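Long-range contacts in taurocyamine kinase (Schistosoma mansoni, PDB 4WOD), which catalyses the reversible transfer of phosphate between ATP and taurocyamine, using magnesium, in a duplicated chain of the ATP:guanido phosphotransferase family: residues 118-123 with 234-239; 227-232 with 240-245; 479-484 with 644-649; 640-645 with 682-687. The protein carries 4 engineered substitutions. All blocks are in the same frame, centred on the assembly; numbering follows the deposited sequence.

Overall arrangement
From the N terminus, interaction 1 comes first: it closes the long loop from strand 117-126 to the start of helix 236-251. Interaction 2 crosses it in sequence, because 227-232 opens before 234-239 is reached and 240-245 closes after it; together they seat one helix on two neighbouring strands of the sheet in the first repeat. About 64 Å from interaction 1, centre to centre, interaction 3 closes a loop of about 160 residues, joining strand 480-489 to strand 639-646 in the antiparallel sheet of the second phosphagen kinase C-terminal region. Interaction 4 begins on the stretch where interaction 3 ends, shares Leu-644 and Leu-645 with it, and closes a loop of under 40 residues to strand 682-687.

Interaction 1: residues 118-123 with 234-239; sequences VSTRVR and GGLTAV. Engineered in segment 234-239: Gly-235 (natural residue Asp), Thr-237 (natural residue Ile).
The hydroxyl of Thr-120 is held where the helix is about to begin: OG1 is hydrogen-bonded to the carbonyl O of Gly-233 and rests 3.3 Å from CA of Gly-234. OG1 is therefore turned to the loop, while the methyl CG2, anti to the backbone N (chi1 of OG1 -60°), is turned to the helix and meets CD1 of Leu-236 at 3.9 Å. One side chain thus serves the polar turn and the apolar core together.

The turn itself is compact. Leu-236 N bonds back to Gly-234 O at 2.8 Å in an inverse gamma turn centred on Gly-235, an engineered residue that also holds the N-cap position. One helical turn later Val-239 comes down on the strand: its CG1 lies 3.7 Å from CG2 of Val-122 and 3.6 Å from Val-122 N, and CG2 of Val-122 also reaches CD1 of Leu-236 at 4.0 Å. Leu-236 crosses both Thr-120 and Val-122 at about a right angle, and its CD1 touches CG2 of each, spanning two residues that point to the same side of the strand. Residues 119-123 belong to a predicted ATP site, and Arg-121 points away from the helix.

Strand 117-126 runs between strands 225-232 and 277-283, and Leu-236 also packs on Val-335, Met-338 and His-339 of helix 331-355.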
loop_
_atom_site.group_PDB
_atom_site.type_symbol
_atom_site.label_atom_id
_atom_site.label_comp_id
_atom_site.label_asym_id
_atom_site.label_seq_id
_atom_site.Cartn_x
_atom_site.Cartn_y
_atom_site.Cartn_z
ATOM N N VAL A 118 -16.161 -4.212 18.936
ATOM C CA VAL A 118 -15.937 -4.696 20.302
ATOM C C VAL A 118 -15.979 -3.561 21.323
ATOM O O VAL A 118 -16.604 -3.656 22.386
ATOM C CB VAL A 118 -14.563 -5.391 20.426
ATOM C CG1 VAL A 118 -14.333 -5.883 21.852
ATOM C CG2 VAL A 118 -14.434 -6.506 19.422
ATOM N N SER A 119 -15.267 -2.492 20.999
ATOM C CA SER A 119 -15.160 -1.356 21.901
ATOM C C SER A 119 -14.829 -0.086 21.137
ATOM O O SER A 119 -14.392 -0.125 19.979
ATOM C CB SER A 119 -14.097 -1.612 22.975
ATOM O OG SER A 119 -12.837 -1.801 22.361
ATOM N N THR A 120 -15.056 1.036 21.812
ATOM C CA THR A 120 -14.891 2.354 21.245
ATOM C C THR A 120 -14.123 3.161 22.272
ATOM O O THR A 120 -14.352 3.035 23.477
ATOM C CB THR A 120 -16.253 3.022 20.938
ATOM O OG1 THR A 120 -16.981 2.232 19.997
ATOM C CG2 THR A 120 -16.078 4.445 20.390
ATOM N N ARG A 121 -13.205 3.986 21.797
ATOM C CA ARG A 121 -12.318 4.703 22.692
ATOM C C ARG A 121 -11.970 6.052 22.064
ATOM O O ARG A 121 -11.792 6.132 20.857
ATOM C CB ARG A 121 -11.074 3.831 22.958
ATOM C CG ARG A 121 -9.810 4.549 23.390
ATOM C CD ARG A 121 -8.680 3.530 23.658
ATOM N NE ARG A 121 -7.398 4.148 24.019
ATOM C CZ ARG A 121 -6.634 4.871 23.196
ATOM N NH1 ARG A 121 -6.997 5.066 21.934
ATOM N NH2 ARG A 121 -5.485 5.383 23.631
ATOM N N VAL A 122 -11.934 7.120 22.858
ATOM C CA VAL A 122 -11.396 8.397 22.377
ATOM C C VAL A 122 -10.327 8.922 23.358
ATOM O O VAL A 122 -10.506 8.924 24.584
ATOM C CB VAL A 122 -12.499 9.471 22.164
ATOM C CG1 VAL A 122 -11.920 10.695 21.470
ATOM C CG2 VAL A 122 -13.636 8.910 21.320
ATOM N N ARG A 123 -9.204 9.335 22.790
ATOM C CA ARG A 123 -8.040 9.747 23.556
ATOM C C ARG A 123 -7.610 11.156 23.170
ATOM O O ARG A 123 -7.665 11.522 21.995
ATOM C CB ARG A 123 -6.882 8.765 23.317
ATOM C CG ARG A 123 -5.550 9.173 23.950
ATOM C CD ARG A 123 -4.376 8.867 23.020
ATOM N NE ARG A 123 -4.121 9.971 22.094
ATOM C CZ ARG A 123 -3.466 9.847 20.944
ATOM N NH1 ARG A 123 -3.001 8.663 20.563
ATOM N NH2 ARG A 123 -3.285 10.911 20.167
ATOM N N GLY A 234 -20.296 0.225 20.563
ATOM C CA GLY A 234 -20.089 1.250 19.563
ATOM C C GLY A 234 -20.683 2.621 19.866
ATOM O O GLY A 234 -20.911 3.412 18.938
ATOM N N GLY A 235 -20.922 2.910 21.146
ATOM C CA GLY A 235 -21.481 4.194 21.553
ATOM C C GLY A 235 -20.470 5.344 21.487
ATOM O O GLY A 235 -20.071 5.881 22.524
ATOM N N LEU A 236 -20.059 5.727 20.277
ATOM C CA LEU A 236 -19.105 6.833 20.090
ATOM C C LEU A 236 -19.608 8.138 20.707
ATOM O O LEU A 236 -18.833 8.909 21.271
ATOM C CB LEU A 236 -18.806 7.050 18.600
ATOM C CG LEU A 236 -17.910 8.249 18.242
ATOM C CD1 LEU A 236 -16.511 8.012 18.755
ATOM C CD2 LEU A 236 -17.875 8.517 16.743
ATOM N N THR A 237 -20.911 8.382 20.607
ATOM C CA THR A 237 -21.498 9.614 21.132
ATOM C C THR A 237 -21.215 9.850 22.624
ATOM O O THR A 237 -20.728 10.921 23.005
ATOM C CB THR A 237 -23.026 9.618 20.911
ATOM O OG1 THR A 237 -23.291 9.691 19.501
ATOM C CG2 THR A 237 -23.653 10.814 21.624
ATOM N N ALA A 238 -21.517 8.849 23.447
ATOM C CA ALA A 238 -21.295 8.908 24.897
ATOM C C ALA A 238 -19.796 8.992 25.238
ATOM O O ALA A 238 -19.384 9.802 26.065
ATOM C CB ALA A 238 -21.921 7.692 25.567
ATOM N N VAL A 239 -18.990 8.162 24.583
ATOM C CA VAL A 239 -17.541 8.143 24.824
ATOM C C VAL A 239 -16.948 9.529 24.583
ATOM O O VAL A 239 -16.175 10.045 25.400
ATOM C CB VAL A 239 -16.826 7.116 23.918
ATOM C CG1 VAL A 239 -15.303 7.185 24.091
ATOM C CG2 VAL A 239 -17.335 5.729 24.204
#

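Interaction 2: residues 227-232 with 240-245; sequences VISMQK and YKRLAD
The guanidinium of Arg-242 and the amide of Gln-231 meet edge on, their planes only 21° apart. Gln-231 OE1 lies practically in the guanidinium plane and takes a hydrogen bond from NH2 at 2.6 Å, with an N-H...O angle of 173°; NH1 adds a weak, bent second bond to the same oxygen at 3.4 Å. Met-230 O also sits at the edge, near the plane. Ser-229 OG stands obliquely, 3.0 Å from Arg-242 NH1, and its hydrogen-bond partner is the carbonyl O of Val-239.

Gln-231 extends beyond CG to bring OE1 forward, whereas the arginine chain folds at chi3 (-41°), which brings its end back over the strand after CB, CG and CD have passed Ser-229 OG. NH1 is further bonded to the carbonyl O of Asn-214, and NE has a long, weak ion pair with Glu-159, so several groups should help fix the rotation of this buried side chain.

Here a strand is followed, after a short turn, by a helix that packs back over the same sheet: strand 227-232 and helix 240-245 run nearly antiparallel, with axes 7.7 Å apart. Val-227, Ser-229 and Gln-231 point toward the helix. Ser-229 CB faces Leu-243 CB at 3.9 Å, and towards the start of the strand Val-227 CG1 touches Leu-243 CD1 at a tight 3.5 Å. Leu-243 goes on to touch Val-122 and Leu-124 of strand 117-126, while Ile-228 and Met-230 point to the other face of the sheet.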
loop_
_atom_site.group_PDB
_atom_site.type_symbol
_atom_site.label_atom_id
_atom_site.label_comp_id
_atom_site.label_asym_id
_atom_site.label_seq_id
_atom_site.Cartn_x
_atom_site.Cartn_y
_atom_site.Cartn_z
ATOM N N VAL A 227 -5.748 11.701 28.455
ATOM C CA VAL A 227 -7.115 11.410 28.876
ATOM C C VAL A 227 -7.793 10.478 27.874
ATOM O O VAL A 227 -7.762 10.703 26.645
ATOM C CB VAL A 227 -7.931 12.699 29.037
ATOM C CG1 VAL A 227 -9.228 12.414 29.788
ATOM C CG2 VAL A 227 -7.107 13.752 29.777
ATOM N N ILE A 228 -8.400 9.426 28.409
ATOM C CA ILE A 228 -8.987 8.345 27.629
ATOM C C ILE A 228 -10.383 8.004 28.145
ATOM O O ILE A 228 -10.551 7.718 29.335
ATOM C CB ILE A 228 -8.106 7.092 27.700
ATOM C CG1 ILE A 228 -6.661 7.451 27.313
ATOM C CG2 ILE A 228 -8.686 5.961 26.848
ATOM C CD1 ILE A 228 -5.637 6.467 27.778
ATOM N N SER A 229 -11.374 8.097 27.255
ATOM C CA SER A 229 -12.736 7.608 27.500
ATOM C C SER A 229 -12.936 6.306 26.710
ATOM O O SER A 229 -12.501 6.210 25.575
ATOM C CB SER A 229 -13.758 8.674 27.099
ATOM O OG SER A 229 -15.089 8.237 27.332
ATOM N N MET A 230 -13.602 5.320 27.280
ATOM C CA MET A 230 -13.742 4.052 26.635
ATOM C C MET A 230 -14.899 3.213 27.167
ATOM O O MET A 230 -15.296 3.376 28.249
ATOM C CB MET A 230 -12.474 3.269 26.770
ATOM C CG MET A 230 -12.182 2.778 28.150
ATOM S SD MET A 230 -11.576 4.017 29.256
ATOM C CE MET A 230 -10.748 3.070 30.511
ATOM N N GLN A 231 -15.406 2.339 26.344
ATOM C CA GLN A 231 -16.445 1.384 26.758
ATOM C C GLN A 231 -16.624 0.292 25.715
ATOM O O GLN A 231 -16.259 0.447 24.545
ATOM C CB GLN A 231 -17.785 2.088 27.011
ATOM C CG GLN A 231 -18.383 2.714 25.770
ATOM C CD GLN A 231 -19.476 3.724 26.088
ATOM O OE1 GLN A 231 -19.355 4.515 27.025
ATOM N NE2 GLN A 231 -20.555 3.694 25.307
ATOM N N LYS A 232 -17.194 -0.823 26.151
ATOM C CA LYS A 232 -17.540 -1.887 25.225
ATOM C C LYS A 232 -18.626 -1.375 24.291
ATOM O O LYS A 232 -19.403 -0.489 24.665
ATOM C CB LYS A 232 -17.993 -3.129 25.991
ATOM C CG LYS A 232 -16.833 -4.021 26.428
ATOM C CD LYS A 232 -17.278 -5.043 27.471
ATOM C CE LYS A 232 -16.098 -5.605 28.256
ATOM N NZ LYS A 232 -15.203 -6.438 27.405
ATOM N N TYR A 240 -17.335 10.125 23.461
ATOM C CA TYR A 240 -16.797 11.416 23.035
ATOM C C TYR A 240 -17.282 12.548 23.923
ATOM O O TYR A 240 -16.496 13.401 24.312
ATOM C CB TYR A 240 -17.171 11.690 21.585
ATOM C CG TYR A 240 -16.779 13.051 21.042
ATOM C CD1 TYR A 240 -15.480 13.313 20.627
ATOM C CD2 TYR A 240 -17.724 14.056 20.907
ATOM C CE1 TYR A 240 -15.125 14.545 20.099
ATOM C CE2 TYR A 240 -17.385 15.297 20.398
ATOM C CZ TYR A 240 -16.083 15.541 19.997
ATOM O OH TYR A 240 -15.758 16.773 19.480
ATOM N N LYS A 241 -18.577 12.553 24.229
ATOM C CA LYS A 241 -19.131 13.540 25.147
ATOM C C LYS A 241 -18.473 13.456 26.511
ATOM O O LYS A 241 -18.158 14.485 27.107
ATOM C CB LYS A 241 -20.643 13.360 25.302
ATOM C CG LYS A 241 -21.451 14.032 24.216
ATOM C CD LYS A 241 -22.957 13.859 24.442
ATOM C CE LYS A 241 -23.722 14.198 23.158
ATOM N NZ LYS A 241 -25.208 14.369 23.343
ATOM N N ARG A 242 -18.280 12.237 27.009
ATOM C CA ARG A 242 -17.670 12.034 28.323
ATOM C C ARG A 242 -16.259 12.615 28.340
ATOM O O ARG A 242 -15.868 13.295 29.286
ATOM C CB ARG A 242 -17.627 10.550 28.690
ATOM C CG ARG A 242 -17.070 10.251 30.065
ATOM C CD ARG A 242 -16.964 8.747 30.251
ATOM N NE ARG A 242 -18.155 8.151 29.683
ATOM C CZ ARG A 242 -18.181 7.089 28.890
ATOM N NH1 ARG A 242 -17.075 6.439 28.587
ATOM N NH2 ARG A 242 -19.342 6.671 28.419
ATOM N N LEU A 243 -15.514 12.354 27.270
ATOM C CA LEU A 243 -14.180 12.917 27.125
ATOM C C LEU A 243 -14.195 14.435 27.053
ATOM O O LEU A 243 -13.418 15.094 27.742
ATOM C CB LEU A 243 -13.490 12.379 25.883
ATOM C CG LEU A 243 -12.066 12.917 25.701
ATOM C CD1 LEU A 243 -11.154 12.440 26.817
ATOM C CD2 LEU A 243 -11.508 12.482 24.344
ATOM N N ALA A 244 -15.068 14.985 26.206
ATOM C CA ALA A 244 -15.107 16.423 25.966
ATOM C C ALA A 244 -15.446 17.166 27.254
ATOM O O ALA A 244 -14.816 18.175 27.581
ATOM C CB ALA A 244 -16.113 16.762 24.889
ATOM N N ASP A 245 -16.447 16.672 27.979
ATOM C CA ASP A 245 -16.868 17.322 29.231
ATOM C C ASP A 245 -15.714 17.442 30.223
ATOM O O ASP A 245 -15.506 18.507 30.803
ATOM C CB ASP A 245 -18.018 16.569 29.900
ATOM C CG ASP A 245 -19.362 16.849 29.257
ATOM O OD1 ASP A 245 -19.462 17.822 28.477
ATOM O OD2 ASP A 245 -20.327 16.106 29.556
#

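Interaction 3: residues 479-484 with 644-649; sequences FIVSTR and LLKIPK
Residues 479-482 and 644-646 pair antiparallel within the antiparallel sheet of the second phosphagen kinase C-terminal region, near an irregularity consistent with a beta bulge. There Leu-644 faces two consecutive residues: its O accepts Val-481 N at 2.7 Å, and its N donates to Ser-482 O at 2.9 Å. The chain turns a corner at Val-481, and the buried N of Ser-482 has no partner in the model. Beyond this point, Lys-646 N gives a nearly straight bond to Phe-479 O, modelled so short that its exact length is doubtful. Ile-480 and Leu-645 form the non-hydrogen-bonded pair between, where a CA-H...O contact links Ile-480 CA to Leu-644 O at 3.4 Å.

Side chains pack on both faces. On one, with CG anti to the backbone N (chi1 -172°), Leu-645 sends CD1 across to within 3.2 Å of Phe-479 O, and the same methyl approaches CG1 of Ile-480 at 3.8 Å. On the other, Val-481 and Leu-644 lie side by side and point the same way, CB to CB 3.8 Å, with Ser-482 OG against CB of Leu-644. The aliphatic part of Lys-646 crosses Val-481 at about a right angle, CG meeting CG2 at 3.8 Å.

Ser-482 and Leu-644 belong to predicted ATP-binding stretches. Strand 480-489 is bordered on its other edge by strand 588-595, and the Phe-479 side chain packs on Ile-710 and Glu-713 of helix 695-715.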
loop_
_atom_site.group_PDB
_atom_site.type_symbol
_atom_site.label_atom_id
_atom_site.label_comp_id
_atom_site.label_asym_id
_atom_site.label_seq_id
_atom_site.Cartn_x
_atom_site.Cartn_y
_atom_site.Cartn_z
ATOM N N PHE A 479 21.780 0.193 -35.065
ATOM C CA PHE A 479 20.506 0.860 -34.943
ATOM C C PHE A 479 19.810 0.137 -33.795
ATOM O O PHE A 479 19.062 0.731 -33.018
ATOM C CB PHE A 479 19.702 0.786 -36.240
ATOM C CG PHE A 479 20.231 1.674 -37.325
ATOM C CD1 PHE A 479 21.158 1.200 -38.240
ATOM C CD2 PHE A 479 19.814 2.991 -37.417
ATOM C CE1 PHE A 479 21.646 2.026 -39.235
ATOM C CE2 PHE A 479 20.299 3.818 -38.409
ATOM C CZ PHE A 479 21.214 3.336 -39.319
ATOM N N ILE A 480 20.115 -1.152 -33.670
ATOM C CA ILE A 480 19.442 -2.015 -32.706
ATOM C C ILE A 480 20.345 -2.477 -31.565
ATOM O O ILE A 480 21.290 -3.242 -31.765
ATOM C CB ILE A 480 18.855 -3.251 -33.400
ATOM C CG1 ILE A 480 17.792 -2.809 -34.411
ATOM C CG2 ILE A 480 18.289 -4.226 -32.357
ATOM C CD1 ILE A 480 17.283 -3.922 -35.315
ATOM N N VAL A 481 20.045 -1.997 -30.364
ATOM C CA VAL A 481 20.773 -2.405 -29.168
ATOM C C VAL A 481 20.467 -3.853 -28.778
ATOM O O VAL A 481 21.365 -4.621 -28.421
ATOM C CB VAL A 481 20.447 -1.484 -27.984
ATOM C CG1 VAL A 481 21.161 -1.965 -26.726
ATOM C CG2 VAL A 481 20.830 -0.039 -28.317
ATOM N N SER A 482 19.196 -4.239 -28.863
ATOM C CA SER A 482 18.813 -5.598 -28.489
ATOM C C SER A 482 17.432 -5.969 -29.014
ATOM O O SER A 482 16.613 -5.105 -29.319
ATOM C CB SER A 482 18.845 -5.770 -26.967
ATOM O OG SER A 482 17.914 -4.900 -26.345
ATOM N N THR A 483 17.189 -7.270 -29.092
ATOM C CA THR A 483 15.942 -7.807 -29.624
ATOM C C THR A 483 15.325 -8.764 -28.602
ATOM O O THR A 483 16.037 -9.412 -27.841
ATOM C CB THR A 483 16.190 -8.526 -30.971
ATOM O OG1 THR A 483 16.872 -7.628 -31.854
ATOM C CG2 THR A 483 14.877 -8.985 -31.629
ATOM N N ARG A 484 13.996 -8.848 -28.607
ATOM C CA ARG A 484 13.245 -9.573 -27.611
ATOM C C ARG A 484 11.922 -9.998 -28.250
ATOM O O ARG A 484 11.314 -9.226 -29.000
ATOM C CB ARG A 484 13.019 -8.673 -26.378
ATOM C CG ARG A 484 12.324 -9.292 -25.135
ATOM C CD ARG A 484 12.001 -8.150 -24.139
ATOM N NE ARG A 484 11.429 -8.552 -22.844
ATOM C CZ ARG A 484 10.125 -8.557 -22.558
ATOM N NH1 ARG A 484 9.241 -8.226 -23.481
ATOM N NH2 ARG A 484 9.696 -8.908 -21.346
ATOM N N LEU A 644 15.240 -2.601 -29.040
ATOM C CA LEU A 644 15.727 -1.342 -28.517
ATOM C C LEU A 644 16.431 -0.617 -29.671
ATOM O O LEU A 644 17.523 -1.009 -30.090
ATOM C CB LEU A 644 16.661 -1.574 -27.333
ATOM C CG LEU A 644 16.877 -0.371 -26.423
ATOM C CD1 LEU A 644 15.558 0.351 -26.194
ATOM C CD2 LEU A 644 17.464 -0.839 -25.115
ATOM N N LEU A 645 15.781 0.421 -30.199
ATOM C CA LEU A 645 16.212 1.054 -31.446
ATOM C C LEU A 645 16.788 2.464 -31.255
ATOM O O LEU A 645 16.164 3.327 -30.625
ATOM C CB LEU A 645 15.038 1.107 -32.427
ATOM C CG LEU A 645 15.310 1.568 -33.862
ATOM C CD1 LEU A 645 16.231 0.597 -34.577
ATOM C CD2 LEU A 645 14.005 1.735 -34.628
ATOM N N LYS A 646 17.974 2.691 -31.815
ATOM C CA LYS A 646 18.582 4.025 -31.813
ATOM C C LYS A 646 18.269 4.785 -33.097
ATOM O O LYS A 646 18.822 4.495 -34.156
ATOM C CB LYS A 646 20.096 3.933 -31.629
ATOM C CG LYS A 646 20.518 3.191 -30.377
ATOM C CD LYS A 646 21.998 3.370 -30.110
ATOM C CE LYS A 646 22.820 2.917 -31.290
ATOM N NZ LYS A 646 24.275 2.962 -30.987
ATOM N N ILE A 647 17.371 5.754 -32.996
ATOM C CA ILE A 647 17.041 6.595 -34.135
ATOM C C ILE A 647 17.036 8.076 -33.742
ATOM O O ILE A 647 15.981 8.696 -33.649
ATOM C CB ILE A 647 15.673 6.196 -34.752
ATOM C CG1 ILE A 647 14.620 5.972 -33.665
ATOM C CG2 ILE A 647 15.812 4.933 -35.576
ATOM C CD1 ILE A 647 13.238 5.709 -34.219
ATOM N N PRO A 648 18.231 8.648 -33.514
ATOM C CA PRO A 648 18.381 10.039 -33.070
ATOM C C PRO A 648 17.719 11.036 -34.020
ATOM O O PRO A 648 17.065 11.989 -33.570
ATOM C CB PRO A 648 19.900 10.239 -33.057
ATOM C CG PRO A 648 20.455 8.882 -32.900
ATOM C CD PRO A 648 19.539 7.995 -33.678
ATOM N N LYS A 649 17.869 10.801 -35.320
ATOM C CA LYS A 649 17.346 11.715 -36.314
ATOM C C LYS A 649 15.831 11.685 -36.294
ATOM O O LYS A 649 15.183 12.700 -36.053
ATOM C CB LYS A 649 17.843 11.351 -37.707
ATOM C CG LYS A 649 18.903 12.301 -38.289
ATOM C CD LYS A 649 19.980 11.485 -38.960
ATOM C CE LYS A 649 21.356 12.102 -38.917
ATOM N NZ LYS A 649 22.401 11.036 -38.912
#

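Interaction 4: residues 640-645 with 682-687; sequences RASVLL and TYDISN
Arg-640 reaches across to Asp-684 and Ser-686 with an extended side chain, CG anti to the backbone N (chi1 -178°). NH2 forms a salt bridge with Asp-684 OD1 at 2.8 Å, on the syn side of the carboxylate but tilted from both planes. CB of Ser-686 lies under the middle of one guanidinium face, 3.7 Å from its plane. Water 1 accepts from Arg-640 NH1 and donates to Asp-684 OD2, a second, indirect link that should help fix how the guanidinium is turned.

Ala-641 N is bound by the side chain of Asn-687, whose OD1 accepts at 2.8 Å in the amide plane. Ser-642 forms a close non-hydrogen-bonded pair with Ser-686, CB to CB 3.8 Å, while its OG shares water 3 with Asp-684 OD2. Val-643 pairs with Ile-685 through two bonds of 3.0 Å, N to O in each direction, and its CG2 rests near Ile-685 CB. Leu-644 turns CD1 onto CG2 of Thr-682 at 3.6 Å. Leu-645 closes the run with Tyr-683 through reciprocal backbone bonds of 2.7 Å, N to O each way, and its CD2 packs on CG1 of Ile-685.

Arg-640 through Leu-644 lie in a predicted ATP site; Asp-684 OD2 also makes a salt bridge with Arg-669, on strand 666-669 beyond 682-687. Strand 480-489 flanks the other edge of 639-646, and helix 695-715 covers the face of Ala-641, Val-643 and Leu-645 with Met-702, Val-706 and Met-709.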
loop_
_atom_site.group_PDB
_atom_site.type_symbol
_atom_site.label_atom_id
_atom_site.label_comp_id
_atom_site.label_asym_id
_atom_site.label_seq_id
_atom_site.Cartn_x
_atom_site.Cartn_y
_atom_site.Cartn_z
ATOM N N ARG A 640 4.569 -10.325 -28.216
ATOM C CA ARG A 640 5.155 -9.019 -28.365
ATOM C C ARG A 640 6.623 -9.170 -28.736
ATOM O O ARG A 640 7.427 -9.651 -27.934
ATOM C CB ARG A 640 4.989 -8.202 -27.074
ATOM C CG ARG A 640 5.537 -6.775 -27.147
ATOM C CD ARG A 640 5.400 -6.106 -25.769
ATOM N NE ARG A 640 5.864 -4.724 -25.724
ATOM C CZ ARG A 640 7.139 -4.353 -25.618
ATOM N NH1 ARG A 640 8.103 -5.263 -25.571
ATOM N NH2 ARG A 640 7.455 -3.064 -25.565
ATOM N N ALA A 641 6.942 -8.807 -29.976
ATOM C CA ALA A 641 8.323 -8.737 -30.438
ATOM C C ALA A 641 8.778 -7.290 -30.423
ATOM O O ALA A 641 8.042 -6.388 -30.830
ATOM C CB ALA A 641 8.462 -9.309 -31.824
ATOM N N SER A 642 10.006 -7.061 -30.000
ATOM C CA SER A 642 10.438 -5.699 -29.809
ATOM C C SER A 642 11.923 -5.542 -30.032
ATOM O O SER A 642 12.674 -6.520 -30.012
ATOM C CB SER A 642 10.061 -5.222 -28.403
ATOM O OG SER A 642 10.804 -5.913 -27.419
ATOM N N VAL A 643 12.333 -4.301 -30.270
ATOM C CA VAL A 643 13.748 -3.953 -30.354
ATOM C C VAL A 643 14.024 -2.697 -29.559
ATOM O O VAL A 643 13.161 -1.833 -29.418
ATOM C CB VAL A 643 14.224 -3.714 -31.817
ATOM C CG1 VAL A 643 14.210 -5.007 -32.607
ATOM C CG2 VAL A 643 13.388 -2.623 -32.498
ATOM N N LEU A 644 15.240 -2.601 -29.040
ATOM C CA LEU A 644 15.727 -1.342 -28.517
ATOM C C LEU A 644 16.431 -0.617 -29.671
ATOM O O LEU A 644 17.523 -1.009 -30.090
ATOM C CB LEU A 644 16.661 -1.574 -27.333
ATOM C CG LEU A 644 16.877 -0.371 -26.423
ATOM C CD1 LEU A 644 15.558 0.351 -26.194
ATOM C CD2 LEU A 644 17.464 -0.839 -25.115
ATOM N N LEU A 645 15.781 0.421 -30.199
ATOM C CA LEU A 645 16.212 1.054 -31.446
ATOM C C LEU A 645 16.788 2.464 -31.255
ATOM O O LEU A 645 16.164 3.327 -30.625
ATOM C CB LEU A 645 15.038 1.107 -32.427
ATOM C CG LEU A 645 15.310 1.568 -33.862
ATOM C CD1 LEU A 645 16.231 0.597 -34.577
ATOM C CD2 LEU A 645 14.005 1.735 -34.628
ATOM N N THR A 682 16.833 6.835 -28.377
ATOM C CA THR A 682 16.627 5.399 -28.266
ATOM C C THR A 682 15.187 5.062 -27.900
ATOM O O THR A 682 14.671 5.511 -26.874
ATOM C CB THR A 682 17.565 4.789 -27.230
ATOM O OG1 THR A 682 18.910 5.167 -27.537
ATOM C CG2 THR A 682 17.456 3.278 -27.241
ATOM N N TYR A 683 14.543 4.271 -28.752
ATOM C CA TYR A 683 13.147 3.900 -28.549
ATOM C C TYR A 683 12.960 2.391 -28.448
ATOM O O TYR A 683 13.615 1.621 -29.151
ATOM C CB TYR A 683 12.278 4.422 -29.692
ATOM C CG TYR A 683 11.831 5.858 -29.566
ATOM C CD1 TYR A 683 12.611 6.804 -28.912
ATOM C CD2 TYR A 683 10.623 6.268 -30.108
ATOM C CE1 TYR A 683 12.195 8.123 -28.805
ATOM C CE2 TYR A 683 10.200 7.577 -30.006
ATOM C CZ TYR A 683 10.988 8.499 -29.353
ATOM O OH TYR A 683 10.560 9.801 -29.257
ATOM N N ASP A 684 12.045 1.972 -27.582
ATOM C CA ASP A 684 11.591 0.592 -27.592
ATOM C C ASP A 684 10.415 0.464 -28.562
ATOM O O ASP A 684 9.352 1.042 -28.339
ATOM C CB ASP A 684 11.196 0.136 -26.191
ATOM C CG ASP A 684 10.824 -1.323 -26.149
ATOM O OD1 ASP A 684 9.665 -1.642 -26.485
ATOM O OD2 ASP A 684 11.695 -2.151 -25.805
ATOM N N ILE A 685 10.619 -0.279 -29.645
ATOM C CA ILE A 685 9.593 -0.426 -30.675
ATOM C C ILE A 685 9.020 -1.836 -30.657
ATOM O O ILE A 685 9.765 -2.811 -30.624
ATOM C CB ILE A 685 10.150 -0.135 -32.095
ATOM C CG1 ILE A 685 10.931 1.184 -32.122
ATOM C CG2 ILE A 685 9.023 -0.120 -33.123
ATOM C CD1 ILE A 685 10.081 2.386 -31.806
ATOM N N SER A 686 7.701 -1.957 -30.678
ATOM C CA SER A 686 7.108 -3.290 -30.716
ATOM C C SER A 686 5.900 -3.343 -31.647
ATOM O O SER A 686 5.320 -2.310 -31.974
ATOM C CB SER A 686 6.714 -3.736 -29.304
ATOM O OG SER A 686 5.868 -2.784 -28.682
ATOM N N ASN A 687 5.528 -4.541 -32.087
ATOM C CA ASN A 687 4.258 -4.694 -32.786
ATOM C C ASN A 687 3.126 -4.365 -31.841
ATOM O O ASN A 687 3.169 -4.713 -30.657
ATOM C CB ASN A 687 4.083 -6.105 -33.350
ATOM C CG ASN A 687 4.138 -7.190 -32.277
ATOM O OD1 ASN A 687 5.197 -7.459 -31.706
ATOM N ND2 ASN A 687 2.998 -7.842 -32.022
HETATM O O HOH W 1 10.605 -4.542 -24.616
HETATM O O HOH W 2 3.481 -3.234 -27.481
HETATM O O HOH W 3 13.275 -4.505 -26.808
#